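Local coordinates for protein GCN5-related N-acetyltransferase (Sphaerobacter thermophilus, PDB 3TT2) that probably transfers acyl groups, most likely acetyl from acetyl-CoA, to an acceptor substrate, at residues T8-F13 against M98-W103; I14-V19 against A61-A66; A71-D76 against G89-R94. All blocks are in the same frame, centred on the assembly; numbering follows the deposited sequence.

Contact 1 (T8-F13 against M98-W103). With SO4 (sulfate ion), chain I.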
loop_
_atom_site.group_PDB
_atom_site.type_symbol
_atom_site.label_atom_id
_atom_site.label_comp_id
_atom_site.label_asym_id
_atom_site.label_seq_id
_atom_site.Cartn_x
_atom_site.Cartn_y
_atom_site.Cartn_z
ATOM N N THR A 8 -5.301 -15.715 -25.939
ATOM C CA THR A 8 -5.403 -14.899 -27.148
ATOM C C THR A 8 -4.750 -13.529 -26.959
ATOM O O THR A 8 -5.033 -12.811 -25.995
ATOM C CB THR A 8 -6.882 -14.719 -27.615
ATOM O OG1 THR A 8 -7.353 -15.928 -28.223
ATOM C CG2 THR A 8 -7.012 -13.589 -28.627
ATOM N N LEU A 9 -3.870 -13.185 -27.892
ATOM C CA LEU A 9 -3.203 -11.895 -27.897
ATOM C C LEU A 9 -3.118 -11.449 -29.346
ATOM O O LEU A 9 -2.929 -12.293 -30.230
ATOM C CB LEU A 9 -1.803 -12.061 -27.312
ATOM C CG LEU A 9 -0.918 -10.830 -27.165
ATOM C CD1 LEU A 9 -1.702 -9.687 -26.566
ATOM C CD2 LEU A 9 0.286 -11.151 -26.299
ATOM N N PRO A 10 -3.283 -10.133 -29.607
ATOM C CA PRO A 10 -3.051 -9.668 -30.981
ATOM C C PRO A 10 -1.652 -9.995 -31.508
ATOM O O PRO A 10 -0.675 -9.863 -30.770
ATOM C CB PRO A 10 -3.262 -8.148 -30.892
ATOM C CG PRO A 10 -3.781 -7.864 -29.489
ATOM C CD PRO A 10 -4.127 -9.183 -28.859
ATOM N N ASP A 11 -1.580 -10.402 -32.774
ATOM C CA ASP A 11 -0.358 -10.901 -33.405
ATOM C C ASP A 11 0.847 -9.990 -33.195
ATOM O O ASP A 11 1.923 -10.432 -32.787
ATOM C CB ASP A 11 -0.616 -11.041 -34.906
ATOM C CG ASP A 11 -1.366 -9.849 -35.460
ATOM O OD1 ASP A 11 -1.762 -8.976 -34.647
ATOM O OD2 ASP A 11 -1.567 -9.775 -36.691
ATOM N N ARG A 12 0.643 -8.705 -33.443
ATOM C CA ARG A 12 1.740 -7.757 -33.475
ATOM C C ARG A 12 2.304 -7.478 -32.085
ATOM O O ARG A 12 3.301 -6.768 -31.941
ATOM C CB ARG A 12 1.283 -6.468 -34.154
ATOM C CG ARG A 12 0.817 -6.671 -35.594
ATOM C CD ARG A 12 0.142 -5.421 -36.143
ATOM N NE ARG A 12 -0.212 -5.544 -37.556
ATOM C CZ ARG A 12 -1.390 -5.970 -38.004
ATOM N NH1 ARG A 12 -2.337 -6.322 -37.149
ATOM N NH2 ARG A 12 -1.622 -6.046 -39.310
ATOM N N PHE A 13 1.660 -8.031 -31.062
ATOM C CA PHE A 13 2.036 -7.758 -29.675
ATOM C C PHE A 13 2.865 -8.856 -28.997
ATOM O O PHE A 13 2.490 -10.033 -28.980
ATOM C CB PHE A 13 0.796 -7.428 -28.844
ATOM C CG PHE A 13 0.181 -6.113 -29.193
ATOM C CD1 PHE A 13 -0.675 -6.000 -30.275
ATOM C CD2 PHE A 13 0.474 -4.983 -28.448
ATOM C CE1 PHE A 13 -1.235 -4.789 -30.603
ATOM C CE2 PHE A 13 -0.083 -3.767 -28.768
ATOM C CZ PHE A 13 -0.938 -3.668 -29.848
HETATM N N MSE A 98 -9.013 -3.854 -26.492
HETATM C CA MSE A 98 -8.346 -4.802 -27.389
HETATM C C MSE A 98 -8.188 -6.228 -26.851
HETATM O O MSE A 98 -7.616 -7.092 -27.520
HETATM C CB MSE A 98 -7.001 -4.250 -27.842
HETATM C CG MSE A 98 -7.111 -2.916 -28.537
HETATM SE SE MSE A 98 -5.438 -2.440 -29.394
HETATM C CE MSE A 98 -5.376 -3.848 -30.739
ATOM N N GLY A 99 -8.663 -6.458 -25.635
ATOM C CA GLY A 99 -8.471 -7.740 -24.981
ATOM C C GLY A 99 -7.205 -7.765 -24.143
ATOM O O GLY A 99 -6.873 -8.782 -23.534
ATOM N N LEU A 100 -6.507 -6.633 -24.104
ATOM C CA LEU A 100 -5.228 -6.528 -23.416
ATOM C C LEU A 100 -5.363 -6.497 -21.893
ATOM O O LEU A 100 -4.597 -7.153 -21.189
ATOM C CB LEU A 100 -4.469 -5.297 -23.903
ATOM C CG LEU A 100 -3.184 -5.609 -24.665
ATOM C CD1 LEU A 100 -3.478 -6.449 -25.902
ATOM C CD2 LEU A 100 -2.483 -4.326 -25.039
ATOM N N GLY A 101 -6.326 -5.735 -21.385
ATOM C CA GLY A 101 -6.596 -5.724 -19.953
ATOM C C GLY A 101 -7.048 -7.090 -19.458
ATOM O O GLY A 101 -6.722 -7.491 -18.340
ATOM N N THR A 102 -7.798 -7.810 -20.295
ATOM C CA THR A 102 -8.209 -9.184 -19.992
ATOM C C THR A 102 -6.989 -10.101 -19.928
ATOM O O THR A 102 -6.882 -10.967 -19.058
ATOM C CB THR A 102 -9.199 -9.745 -21.048
ATOM O OG1 THR A 102 -10.479 -9.112 -20.909
ATOM C CG2 THR A 102 -9.366 -11.246 -20.887
ATOM N N TRP A 103 -6.062 -9.889 -20.850
ATOM C CA TRP A 103 -4.864 -10.695 -20.907
ATOM C C TRP A 103 -4.054 -10.592 -19.613
ATOM O O TRP A 103 -3.711 -11.614 -19.018
ATOM C CB TRP A 103 -4.027 -10.279 -22.104
ATOM C CG TRP A 103 -2.986 -11.261 -22.447
ATOM C CD1 TRP A 103 -3.090 -12.284 -23.344
ATOM C CD2 TRP A 103 -1.666 -11.335 -21.898
ATOM N NE1 TRP A 103 -1.912 -12.991 -23.390
ATOM C CE2 TRP A 103 -1.020 -12.425 -22.513
ATOM C CE3 TRP A 103 -0.966 -10.580 -20.955
ATOM C CZ2 TRP A 103 0.297 -12.777 -22.215
ATOM C CZ3 TRP A 103 0.338 -10.926 -20.664
ATOM C CH2 TRP A 103 0.957 -12.017 -21.291
HETATM S S SO4 I . -10.089 -5.377 -22.606
HETATM O O1 SO4 I . -11.370 -6.013 -22.263
HETATM O O2 SO4 I . -9.917 -4.080 -21.933
HETATM O O3 SO4 I . -8.999 -6.267 -22.226
HETATM O O4 SO4 I . -9.991 -5.144 -24.044
#

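Contact 2 (I14-V19 against A61-A66)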
loop_
_atom_site.group_PDB
_atom_site.type_symbol
_atom_site.label_atom_id
_atom_site.label_comp_id
_atom_site.label_asym_id
_atom_site.label_seq_id
_atom_site.Cartn_x
_atom_site.Cartn_y
_atom_site.Cartn_z
ATOM N N ILE A 14 3.988 -8.438 -28.421
ATOM C CA ILE A 14 4.927 -9.341 -27.771
ATOM C C ILE A 14 4.906 -9.111 -26.270
ATOM O O ILE A 14 5.052 -7.983 -25.796
ATOM C CB ILE A 14 6.371 -9.140 -28.311
ATOM C CG1 ILE A 14 6.685 -10.147 -29.431
ATOM C CG2 ILE A 14 7.415 -9.251 -27.190
ATOM C CD1 ILE A 14 5.820 -10.028 -30.685
ATOM N N ALA A 15 4.703 -10.188 -25.526
ATOM C CA ALA A 15 4.753 -10.124 -24.080
ATOM C C ALA A 15 6.099 -10.670 -23.637
ATOM O O ALA A 15 6.548 -11.697 -24.142
ATOM C CB ALA A 15 3.626 -10.928 -23.486
ATOM N N ARG A 16 6.752 -9.977 -22.712
ATOM C CA ARG A 16 8.102 -10.345 -22.312
ATOM C C ARG A 16 8.396 -9.814 -20.915
ATOM O O ARG A 16 7.736 -8.880 -20.457
ATOM C CB ARG A 16 9.110 -9.790 -23.333
ATOM C CG ARG A 16 10.107 -8.799 -22.765
ATOM C CD ARG A 16 11.053 -8.267 -23.814
ATOM N NE ARG A 16 10.717 -6.902 -24.199
ATOM C CZ ARG A 16 11.147 -5.823 -23.551
ATOM N NH1 ARG A 16 11.929 -5.958 -22.489
ATOM N NH2 ARG A 16 10.796 -4.609 -23.962
ATOM N N ALA A 17 9.383 -10.397 -20.239
ATOM C CA ALA A 17 9.769 -9.912 -18.918
ATOM C C ALA A 17 10.388 -8.525 -19.024
ATOM O O ALA A 17 11.175 -8.266 -19.923
ATOM C CB ALA A 17 10.738 -10.863 -18.269
ATOM N N PRO A 18 10.033 -7.622 -18.106
ATOM C CA PRO A 18 10.674 -6.304 -18.094
ATOM C C PRO A 18 12.153 -6.308 -17.667
ATOM O O PRO A 18 12.573 -7.082 -16.800
ATOM C CB PRO A 18 9.834 -5.524 -17.079
ATOM C CG PRO A 18 9.260 -6.542 -16.220
ATOM C CD PRO A 18 8.950 -7.701 -17.117
ATOM N N VAL A 19 12.915 -5.411 -18.289
ATOM C CA VAL A 19 14.334 -5.202 -18.028
ATOM C C VAL A 19 14.431 -3.772 -17.491
ATOM O O VAL A 19 13.641 -2.923 -17.893
ATOM C CB VAL A 19 15.123 -5.341 -19.362
ATOM C CG1 VAL A 19 16.620 -5.042 -19.206
ATOM C CG2 VAL A 19 14.907 -6.726 -19.961
ATOM N N ALA A 61 6.937 -9.897 -13.154
ATOM C CA ALA A 61 6.343 -8.801 -13.916
ATOM C C ALA A 61 6.227 -9.159 -15.384
ATOM O O ALA A 61 6.948 -10.033 -15.877
ATOM C CB ALA A 61 7.144 -7.535 -13.738
ATOM N N VAL A 62 5.307 -8.497 -16.080
ATOM C CA VAL A 62 5.162 -8.714 -17.517
ATOM C C VAL A 62 5.034 -7.388 -18.260
ATOM O O VAL A 62 4.475 -6.430 -17.733
ATOM C CB VAL A 62 3.956 -9.636 -17.842
ATOM C CG1 VAL A 62 2.647 -8.916 -17.612
ATOM C CG2 VAL A 62 4.026 -10.146 -19.279
ATOM N N LEU A 63 5.573 -7.333 -19.478
ATOM C CA LEU A 63 5.461 -6.146 -20.327
ATOM C C LEU A 63 4.917 -6.511 -21.706
ATOM O O LEU A 63 5.506 -7.326 -22.409
ATOM C CB LEU A 63 6.822 -5.476 -20.471
ATOM C CG LEU A 63 6.951 -4.384 -21.527
ATOM C CD1 LEU A 63 5.982 -3.286 -21.202
ATOM C CD2 LEU A 63 8.372 -3.852 -21.554
ATOM N N VAL A 64 3.790 -5.921 -22.093
ATOM C CA VAL A 64 3.273 -6.131 -23.440
ATOM C C VAL A 64 3.845 -5.040 -24.334
ATOM O O VAL A 64 3.562 -3.862 -24.150
ATOM C CB VAL A 64 1.719 -6.110 -23.497
ATOM C CG1 VAL A 64 1.231 -6.256 -24.924
ATOM C CG2 VAL A 64 1.136 -7.216 -22.656
ATOM N N VAL A 65 4.667 -5.432 -25.294
ATOM C CA VAL A 65 5.282 -4.446 -26.161
ATOM C C VAL A 65 4.443 -4.287 -27.411
ATOM O O VAL A 65 4.042 -5.271 -28.039
ATOM C CB VAL A 65 6.740 -4.793 -26.497
ATOM C CG1 VAL A 65 7.275 -3.874 -27.605
ATOM C CG2 VAL A 65 7.588 -4.669 -25.252
ATOM N N ALA A 66 4.143 -3.039 -27.745
ATOM C CA ALA A 66 3.361 -2.749 -28.930
ATOM C C ALA A 66 4.262 -2.804 -30.171
ATOM O O ALA A 66 5.487 -2.684 -30.059
ATOM C CB ALA A 66 2.684 -1.385 -28.789
#

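Contact 3 (A71-D76 against G89-R94)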
loop_
_atom_site.group_PDB
_atom_site.type_symbol
_atom_site.label_atom_id
_atom_site.label_comp_id
_atom_site.label_asym_id
_atom_site.label_seq_id
_atom_site.Cartn_x
_atom_site.Cartn_y
_atom_site.Cartn_z
ATOM N N ALA A 71 5.526 0.541 -24.756
ATOM C CA ALA A 71 4.892 -0.367 -23.823
ATOM C C ALA A 71 3.373 -0.193 -23.857
ATOM O O ALA A 71 2.825 0.835 -23.446
ATOM C CB ALA A 71 5.411 -0.091 -22.428
ATOM N N ALA A 72 2.698 -1.254 -24.277
ATOM C CA ALA A 72 1.251 -1.255 -24.427
ATOM C C ALA A 72 0.579 -1.486 -23.088
ATOM O O ALA A 72 -0.420 -0.855 -22.762
ATOM C CB ALA A 72 0.824 -2.308 -25.430
ATOM N N ALA A 73 1.132 -2.415 -22.320
ATOM C CA ALA A 73 0.592 -2.746 -21.008
ATOM C C ALA A 73 1.671 -3.343 -20.113
ATOM O O ALA A 73 2.684 -3.852 -20.595
ATOM C CB ALA A 73 -0.597 -3.700 -21.141
ATOM N N TYR A 74 1.457 -3.248 -18.806
ATOM C CA TYR A 74 2.396 -3.794 -17.843
ATOM C C TYR A 74 1.705 -4.184 -16.552
ATOM O O TYR A 74 0.795 -3.489 -16.101
ATOM C CB TYR A 74 3.496 -2.779 -17.560
ATOM C CG TYR A 74 4.278 -3.005 -16.286
ATOM C CD1 TYR A 74 3.893 -2.400 -15.100
ATOM C CD2 TYR A 74 5.425 -3.799 -16.276
ATOM C CE1 TYR A 74 4.620 -2.589 -13.934
ATOM C CE2 TYR A 74 6.163 -3.991 -15.112
ATOM C CZ TYR A 74 5.756 -3.384 -13.940
ATOM O OH TYR A 74 6.481 -3.561 -12.775
ATOM N N ALA A 75 2.172 -5.272 -15.945
ATOM C CA ALA A 75 1.729 -5.657 -14.608
ATOM C C ALA A 75 2.847 -6.284 -13.766
ATOM O O ALA A 75 3.765 -6.920 -14.291
ATOM C CB ALA A 75 0.538 -6.583 -14.694
ATOM N N ASP A 76 2.774 -6.071 -12.457
ATOM C CA ASP A 76 3.650 -6.756 -11.502
ATOM C C ASP A 76 2.822 -7.354 -10.347
ATOM O O ASP A 76 1.685 -6.944 -10.145
ATOM C CB ASP A 76 4.774 -5.832 -10.999
ATOM C CG ASP A 76 4.263 -4.633 -10.170
ATOM O OD1 ASP A 76 3.131 -4.662 -9.634
ATOM O OD2 ASP A 76 5.029 -3.649 -10.032
ATOM N N GLY A 89 -1.913 -3.874 -12.531
ATOM C CA GLY A 89 -1.864 -3.779 -13.981
ATOM C C GLY A 89 -2.045 -2.372 -14.499
ATOM O O GLY A 89 -2.516 -1.494 -13.764
ATOM N N TYR A 90 -1.692 -2.158 -15.770
ATOM C CA TYR A 90 -1.956 -0.899 -16.479
ATOM C C TYR A 90 -2.083 -1.211 -17.945
ATOM O O TYR A 90 -1.300 -1.996 -18.470
ATOM C CB TYR A 90 -0.805 0.092 -16.301
ATOM C CG TYR A 90 -0.415 0.292 -14.861
ATOM C CD1 TYR A 90 -0.903 1.363 -14.131
ATOM C CD2 TYR A 90 0.430 -0.612 -14.218
ATOM C CE1 TYR A 90 -0.553 1.532 -12.808
ATOM C CE2 TYR A 90 0.769 -0.454 -12.905
ATOM C CZ TYR A 90 0.282 0.616 -12.208
ATOM O OH TYR A 90 0.642 0.746 -10.896
ATOM N N VAL A 91 -3.020 -0.564 -18.624
ATOM C CA VAL A 91 -3.092 -0.669 -20.079
ATOM C C VAL A 91 -3.218 0.723 -20.655
ATOM O O VAL A 91 -4.084 1.498 -20.254
ATOM C CB VAL A 91 -4.250 -1.571 -20.578
ATOM C CG1 VAL A 91 -5.545 -1.147 -19.975
ATOM C CG2 VAL A 91 -4.366 -1.518 -22.097
ATOM N N HIS A 92 -2.327 1.041 -21.582
ATOM C CA HIS A 92 -2.293 2.360 -22.174
ATOM C C HIS A 92 -3.656 2.726 -22.752
ATOM O O HIS A 92 -4.280 1.912 -23.436
ATOM C CB HIS A 92 -1.220 2.414 -23.246
ATOM C CG HIS A 92 -0.732 3.792 -23.520
ATOM N ND1 HIS A 92 -1.475 4.711 -24.228
ATOM C CD2 HIS A 92 0.412 4.419 -23.164
ATOM C CE1 HIS A 92 -0.803 5.844 -24.307
ATOM N NE2 HIS A 92 0.345 5.694 -23.670
ATOM N N PRO A 93 -4.120 3.959 -22.465
ATOM C CA PRO A 93 -5.477 4.439 -22.780
ATOM C C PRO A 93 -5.865 4.338 -24.262
ATOM O O PRO A 93 -7.052 4.398 -24.588
ATOM C CB PRO A 93 -5.450 5.903 -22.322
ATOM C CG PRO A 93 -4.424 5.925 -21.225
ATOM C CD PRO A 93 -3.368 4.932 -21.646
ATOM N N ARG A 94 -4.879 4.213 -25.143
ATOM C CA ARG A 94 -5.138 3.999 -26.560
ATOM C C ARG A 94 -5.494 2.542 -26.882
ATOM O O ARG A 94 -6.172 2.253 -27.884
ATOM C CB ARG A 94 -3.909 4.397 -27.362
ATOM C CG ARG A 94 -2.684 3.564 -27.017
ATOM C CD ARG A 94 -1.474 4.003 -27.805
ATOM N NE ARG A 94 -1.119 5.389 -27.525
ATOM C CZ ARG A 94 -0.311 6.114 -28.286
ATOM N NH1 ARG A 94 -0.040 7.372 -27.955
ATOM N NH2 ARG A 94 0.222 5.582 -29.382
#

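Contact 1 (T8-F13 against M98-W103)
The pyrophosphate loop of the GNAT fold and the first turn of the helix that follows it receive the N-terminal segment here, with Leu9 resting on Leu100 and Trp103, and Pro10 on Leu100. Leu9 divides its side chain between two partners: CD1 meets Leu100 CD1 at 3.8 Å, while CD2 sits 3.9 Å above one face of the Trp103 indole, offset toward its rim. Trp103 reaches the N-terminal segment because its CG is anti to the backbone N (chi1 -165°). The edge of the same indole abuts the backbone, where Thr8 O lies near the ring plane, 3.3 Å from Trp103 CD1. Pro10 adds its CG, 3.9 Å from Leu100 CD1, so this one methyl is shared by Leu9 and Pro10. A type I turn from Pro10 to Phe13, closed by Phe13 N to Pro10 O, then brings the Phe13 ring round to the selenomethionine Met98, whose CE is 4.2 Å from Phe13 CE1.

Residues 98-103 carry the end of the family's Arg-x-x-Gly-x-Gly signature, which starts at Arg94 and finishes at Gly99, the N-cap of helix 100-115. A sulfate occupies this helix start, consistent with the place where relatives hold the pyrophosphate of acetyl-CoA. Thr102 N donates to sulfate O3 at 2.7 Å (N-H...O angle 156°), and the amide of Gly99 faces O4, although that distance is modelled too short to be trusted. The helix's N-terminal end would probably add to the attraction for the anion. Thr102 OG1 is hydrogen-bonded to His145 NE2.

Contact 2 (I14-V19 against A61-A66)
Strand 14-16 is the outermost strand at this end of the N-terminal GNAT domain's sheet and runs antiparallel to strand 61-65, their axes 4.6 Å apart at 158°. Four backbone hydrogen bonds join them, two in each hydrogen-bonded pair. Ile14 and Val65 exchange theirs at one end, with Ile14 N to Val65 O at 3.2 Å; Arg16 and Leu63 do the same further along, with Leu63 N to Arg16 O at 2.8 Å. Between them lies the non-hydrogen-bonded pair Ala15 and Val64, where Ala15 CA makes a CA-H...O contact with Leu63 O at 3.3 Å.

Two apolar contacts accompany them. Ala15 CB touches Val62 CG2 on the face covered by helix 100-115, where Trp103 packs on both residues. Beyond the strand, Pro18 packs against Ala61, with CG on Ala61 CB and CD against Ala61 O.

The polar element is Arg16. Its NH1 forms a salt bridge with Asp22, and a bend at chi3 (105°) folds the guanidinium back over the sheet, so that Leu63 CD2 lies over one of its faces and Val65 CG2 is 3.5 Å from Arg16 NH2.

Contact 3 (A71-D76 against G89-R94)
Tyr74 lies alongside Tyr90, both side chains pointing the same way, and the two rings meet where Tyr90 CD2 comes in the plane of the Tyr74 ring, at its edge, 4.0 Å from Tyr74 CD1. Tyr90 CG, anti to its own carbonyl carbon (chi1 -51°), leans the ring toward the neighbouring strand, where its edge also meets Tyr74 O, 3.5 Å from Tyr90 CD2. Tyr74 OH accepts a hydrogen bond from Trp52 NE1 and donates to Asp76 OD2 at 3.1 Å. Helix 23-36 covers this face, Leu29 packing on Tyr74 and Ile30 on Tyr90.

The two segments belong to the hairpin of strands 71-80 and 84-91, central antiparallel strands of the GNAT domain, the second of which leads into the pyrophosphate loop. Tyr74 N donates to Tyr90 O at 3.0 Å, whereas the return bond from Tyr90 N to Tyr74 O is weak, bent to 128°. Past the last paired residue, His92 N still reaches Ala72 O at 2.9 Å. A classic bulge sets Ala72 and Ala73 together opposite Val64 on the other neighbouring strand.

On the opposite face the small residues Ala73 and Ala75 meet Val91 and Gly89, Ala75 CB lying 3.8 Å from Gly89 CA.

How the contacts relate
All three contacts sit in the N-terminal GNAT domain, their centres 10 to 12 Å apart, and contacts 2 and 3 are nested within the loop that contact 1 closes. Contacts 2 and 3 share a sheet: Val64 O and Ala72 N, 2.8 Å apart, probably form a hydrogen bond between neighbouring strands. Contact 1 packs against both. Trp103 CH2 touches Ala15 CB at 3.6 Å, and Ala72 CB receives both Phe13 CE2 at 3.8 Å and Leu100 CD2 at 3.9 Å. Strand 84-91 of contact 3 leads to the sulfate of contact 1, and a MES molecule, probably from the crystallisation liquor, comes within about 3 Å of the Val91 side chain (nearest atoms) and may mark a pocket.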